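Local coordinates for glideosome-associated protein 50 (Plasmodium falciparum 3D7, PDB 3TGH) that probably anchors the glideosome, the motor complex behind parasite gliding and host cell invasion, in the inner membrane complex, at residues S164-H172 with T330-M338. Numbering follows the deposited sequence.
With CO (cobalt (II) ion), chain D; SO4 (sulfate ion), chain C.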
loop_
_atom_site.group_PDB
_atom_site.type_symbol
_atom_site.label_atom_id
_atom_site.label_comp_id
_atom_site.label_asym_id
_atom_site.label_seq_id
_atom_site.Cartn_x
_atom_site.Cartn_y
_atom_site.Cartn_z
ATOM N N SER A 164 -15.324 0.067 12.724
ATOM C CA SER A 164 -16.156 -0.152 13.900
ATOM C C SER A 164 -16.435 -1.637 14.182
ATOM O O SER A 164 -16.920 -1.972 15.266
ATOM C CB SER A 164 -17.483 0.604 13.744
ATOM O OG SER A 164 -18.204 0.112 12.633
ATOM N N ASN A 165 -16.145 -2.523 13.223
ATOM C CA ASN A 165 -16.351 -3.967 13.417
ATOM C C ASN A 165 -15.227 -4.670 14.181
ATOM O O ASN A 165 -15.412 -5.784 14.673
ATOM C CB ASN A 165 -16.579 -4.679 12.083
ATOM C CG ASN A 165 -17.987 -4.468 11.546
ATOM O OD1 ASN A 165 -18.883 -4.073 12.283
ATOM N ND2 ASN A 165 -18.180 -4.736 10.266
ATOM N N PHE A 166 -14.070 -4.031 14.285
ATOM C CA PHE A 166 -12.964 -4.628 15.021
ATOM C C PHE A 166 -13.332 -4.742 16.498
ATOM O O PHE A 166 -13.682 -3.747 17.138
ATOM C CB PHE A 166 -11.688 -3.822 14.847
ATOM C CG PHE A 166 -10.457 -4.568 15.250
ATOM C CD1 PHE A 166 -9.985 -5.607 14.470
ATOM C CD2 PHE A 166 -9.785 -4.249 16.418
ATOM C CE1 PHE A 166 -8.858 -6.314 14.839
ATOM C CE2 PHE A 166 -8.647 -4.950 16.788
ATOM C CZ PHE A 166 -8.187 -5.980 16.005
ATOM N N PRO A 167 -13.288 -5.968 17.037
ATOM C CA PRO A 167 -13.876 -6.205 18.353
ATOM C C PRO A 167 -13.021 -5.781 19.549
ATOM O O PRO A 167 -13.560 -5.647 20.650
ATOM C CB PRO A 167 -14.071 -7.718 18.363
ATOM C CG PRO A 167 -12.981 -8.231 17.522
ATOM C CD PRO A 167 -12.836 -7.223 16.412
ATOM N N TYR A 168 -11.715 -5.599 19.350
ATOM C CA TYR A 168 -10.815 -5.164 20.429
ATOM C C TYR A 168 -10.689 -3.643 20.406
ATOM O O TYR A 168 -9.937 -3.086 19.594
ATOM C CB TYR A 168 -9.420 -5.771 20.279
ATOM C CG TYR A 168 -9.304 -7.241 20.582
ATOM C CD1 TYR A 168 -9.271 -7.704 21.899
ATOM C CD2 TYR A 168 -9.171 -8.168 19.557
ATOM C CE1 TYR A 168 -9.148 -9.056 22.173
ATOM C CE2 TYR A 168 -9.045 -9.515 19.822
ATOM C CZ TYR A 168 -9.033 -9.954 21.130
ATOM O OH TYR A 168 -8.905 -11.297 21.380
ATOM N N LYS A 169 -11.402 -2.972 21.308
ATOM C CA LYS A 169 -11.482 -1.511 21.277
ATOM C C LYS A 169 -10.158 -0.807 21.617
ATOM O O LYS A 169 -9.840 0.225 21.024
ATOM C CB LYS A 169 -12.607 -1.009 22.192
ATOM C CG LYS A 169 -13.990 -1.618 21.898
ATOM C CD LYS A 169 -14.399 -1.543 20.418
ATOM C CE LYS A 169 -15.758 -2.199 20.188
ATOM N NZ LYS A 169 -16.044 -2.434 18.742
ATOM N N LYS A 170 -9.390 -1.352 22.556
ATOM C CA LYS A 170 -8.081 -0.767 22.909
ATOM C C LYS A 170 -7.084 -0.823 21.739
ATOM O O LYS A 170 -6.306 0.114 21.524
ATOM C CB LYS A 170 -7.478 -1.480 24.119
ATOM C CG LYS A 170 -8.204 -1.227 25.432
ATOM C CD LYS A 170 -7.529 -1.982 26.572
ATOM C CE LYS A 170 -8.168 -1.671 27.920
ATOM N NZ LYS A 170 -7.776 -0.325 28.432
ATOM N N ILE A 171 -7.102 -1.932 21.005
ATOM C CA ILE A 171 -6.226 -2.109 19.846
ATOM C C ILE A 171 -6.666 -1.169 18.731
ATOM O O ILE A 171 -5.853 -0.492 18.114
ATOM C CB ILE A 171 -6.203 -3.592 19.392
ATOM C CG1 ILE A 171 -5.497 -4.441 20.453
ATOM C CG2 ILE A 171 -5.502 -3.757 18.045
ATOM C CD1 ILE A 171 -5.678 -5.938 20.235
ATOM N N HIS A 172 -7.977 -1.083 18.527
ATOM C CA HIS A 172 -8.564 -0.142 17.595
ATOM C C HIS A 172 -8.148 1.308 17.896
ATOM O O HIS A 172 -7.773 2.051 16.983
ATOM C CB HIS A 172 -10.094 -0.324 17.637
ATOM C CG HIS A 172 -10.875 0.794 17.035
ATOM N ND1 HIS A 172 -11.241 0.815 15.705
ATOM C CD2 HIS A 172 -11.436 1.890 17.601
ATOM C CE1 HIS A 172 -11.965 1.898 15.473
ATOM N NE2 HIS A 172 -12.090 2.569 16.604
ATOM N N THR A 330 1.433 -6.829 17.356
ATOM C CA THR A 330 0.291 -6.886 18.261
ATOM C C THR A 330 -0.270 -8.290 18.303
ATOM O O THR A 330 -0.554 -8.867 17.260
ATOM C CB THR A 330 -0.828 -5.961 17.767
ATOM O OG1 THR A 330 -0.302 -4.646 17.571
ATOM C CG2 THR A 330 -1.972 -5.920 18.778
ATOM N N ASP A 331 -0.450 -8.837 19.503
ATOM C CA ASP A 331 -1.156 -10.102 19.655
ATOM C C ASP A 331 -2.659 -9.827 19.608
ATOM O O ASP A 331 -3.188 -9.069 20.422
ATOM C CB ASP A 331 -0.788 -10.798 20.969
ATOM C CG ASP A 331 -1.397 -12.195 21.087
ATOM O OD1 ASP A 331 -1.549 -12.881 20.055
ATOM O OD2 ASP A 331 -1.711 -12.614 22.221
ATOM N N VAL A 332 -3.327 -10.435 18.635
ATOM C CA VAL A 332 -4.777 -10.355 18.495
ATOM C C VAL A 332 -5.324 -11.782 18.622
ATOM O O VAL A 332 -5.401 -12.512 17.635
ATOM C CB VAL A 332 -5.152 -9.716 17.145
ATOM C CG1 VAL A 332 -6.669 -9.561 16.992
ATOM C CG2 VAL A 332 -4.467 -8.364 17.010
ATOM N N PRO A 333 -5.661 -12.202 19.856
ATOM C CA PRO A 333 -6.155 -13.565 20.079
ATOM C C PRO A 333 -7.439 -13.830 19.300
ATOM O O PRO A 333 -8.342 -12.995 19.313
ATOM C CB PRO A 333 -6.424 -13.598 21.590
ATOM C CG PRO A 333 -5.553 -12.533 22.153
ATOM C CD PRO A 333 -5.524 -11.457 21.123
ATOM N N SER A 334 -7.522 -14.973 18.622
ATOM C CA SER A 334 -8.685 -15.257 17.768
ATOM C C SER A 334 -9.983 -15.451 18.558
ATOM O O SER A 334 -11.064 -15.299 17.995
ATOM C CB SER A 334 -8.425 -16.461 16.855
ATOM O OG SER A 334 -8.158 -17.637 17.604
ATOM N N SER A 335 -9.873 -15.773 19.850
ATOM C CA SER A 335 -11.039 -15.960 20.727
ATOM C C SER A 335 -11.869 -14.692 20.971
ATOM O O SER A 335 -13.041 -14.781 21.360
ATOM C CB SER A 335 -10.596 -16.530 22.081
ATOM O OG SER A 335 -9.684 -15.654 22.729
ATOM N N GLY A 336 -11.272 -13.521 20.759
ATOM C CA GLY A 336 -11.955 -12.248 20.994
ATOM C C GLY A 336 -11.789 -11.774 22.427
ATOM O O GLY A 336 -11.237 -12.496 23.261
ATOM N N PRO A 337 -12.263 -10.551 22.724
ATOM C CA PRO A 337 -12.066 -9.936 24.039
ATOM C C PRO A 337 -12.892 -10.587 25.150
ATOM O O PRO A 337 -14.027 -11.008 24.912
ATOM C CB PRO A 337 -12.524 -8.489 23.819
ATOM C CG PRO A 337 -13.533 -8.582 22.732
ATOM C CD PRO A 337 -13.061 -9.690 21.829
ATOM N N MET A 338 -12.301 -10.673 26.340
ATOM C CA MET A 338 -12.991 -11.134 27.544
ATOM C C MET A 338 -12.874 -10.065 28.632
ATOM O O MET A 338 -11.866 -9.359 28.714
ATOM C CB MET A 338 -12.394 -12.458 28.045
ATOM C CG MET A 338 -13.065 -13.720 27.493
ATOM S SD MET A 338 -12.248 -14.444 26.061
ATOM C CE MET A 338 -13.349 -15.808 25.688
HETATM CO CO CO D . -13.590 4.200 16.993
HETATM S S SO4 C . -11.111 -4.435 24.601
HETATM O O1 SO4 C . -10.827 -5.730 25.212
HETATM O O2 SO4 C . -11.490 -3.473 25.633
HETATM O O3 SO4 C . -9.910 -3.951 23.917
HETATM O O4 SO4 C . -12.219 -4.578 23.654
HETATM O O HOH W 1 -11.857 5.436 17.704
HETATM O O HOH W 2 -13.263 5.421 14.769
HETATM O O HOH W 3 -14.215 3.354 19.122
#
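Tyr168 lies against the C-terminal tail between Val332 and Pro337, and its side chain supplies more than half of the area that segment 164-172 contributes. Tyr168 CB sits beside the N-terminus of helix 169-189, 4.1 Å from sulfate O3. The first torsion (chi1 -72°) sets CG opposite the carbonyl carbon and sends the ring out from the helix start toward the tail. Along one side of the ring, CD2 and then CE2 meet Val332 CG1, with Tyr168 CE2 to Val332 CG1 at 3.7 Å; on the other side, CD1 and CE1 run past the ring and backbone of Pro337. Pro337 CD stands over one face, 4.2 Å from the centroid of the Tyr168 ring and 18° off its normal, which meets the geometry of a CH-pi contact displaced toward the rim. Tyr168 CZ lies 3.5 Å from Gly336 C and also touches Pro333 CD. At the tip, Tyr168 OH donates to Pro333 O over 2.7 Å. This acceptor lies in the ring plane, while the donor sits 25° out of the carbonyl plane. The same carbonyl accepts a weak bond from Gly336 N within the type I turn Pro333-Gly336, so the phenol ties the turn to the helix start.

Ile171 meets Thr330 tip to tip, Ile171 CD1 to Thr330 CG2 at 4.0 Å. Phe166 CZ touches the same methyl as Tyr168, Val332 CG1, roughly at right angles to the tyrosine's approach.

Lys169 N donates to sulfate O4 and Lys170 N to sulfate O3, both at 3.0 Å; the anion probably comes from the crystallisation liquor. His172 NE2 binds cobalt, facing away from the tail. The chemistry is therefore mainly apolar, with one directional bond that probably sets the register of the turn against the start of helix 169-189.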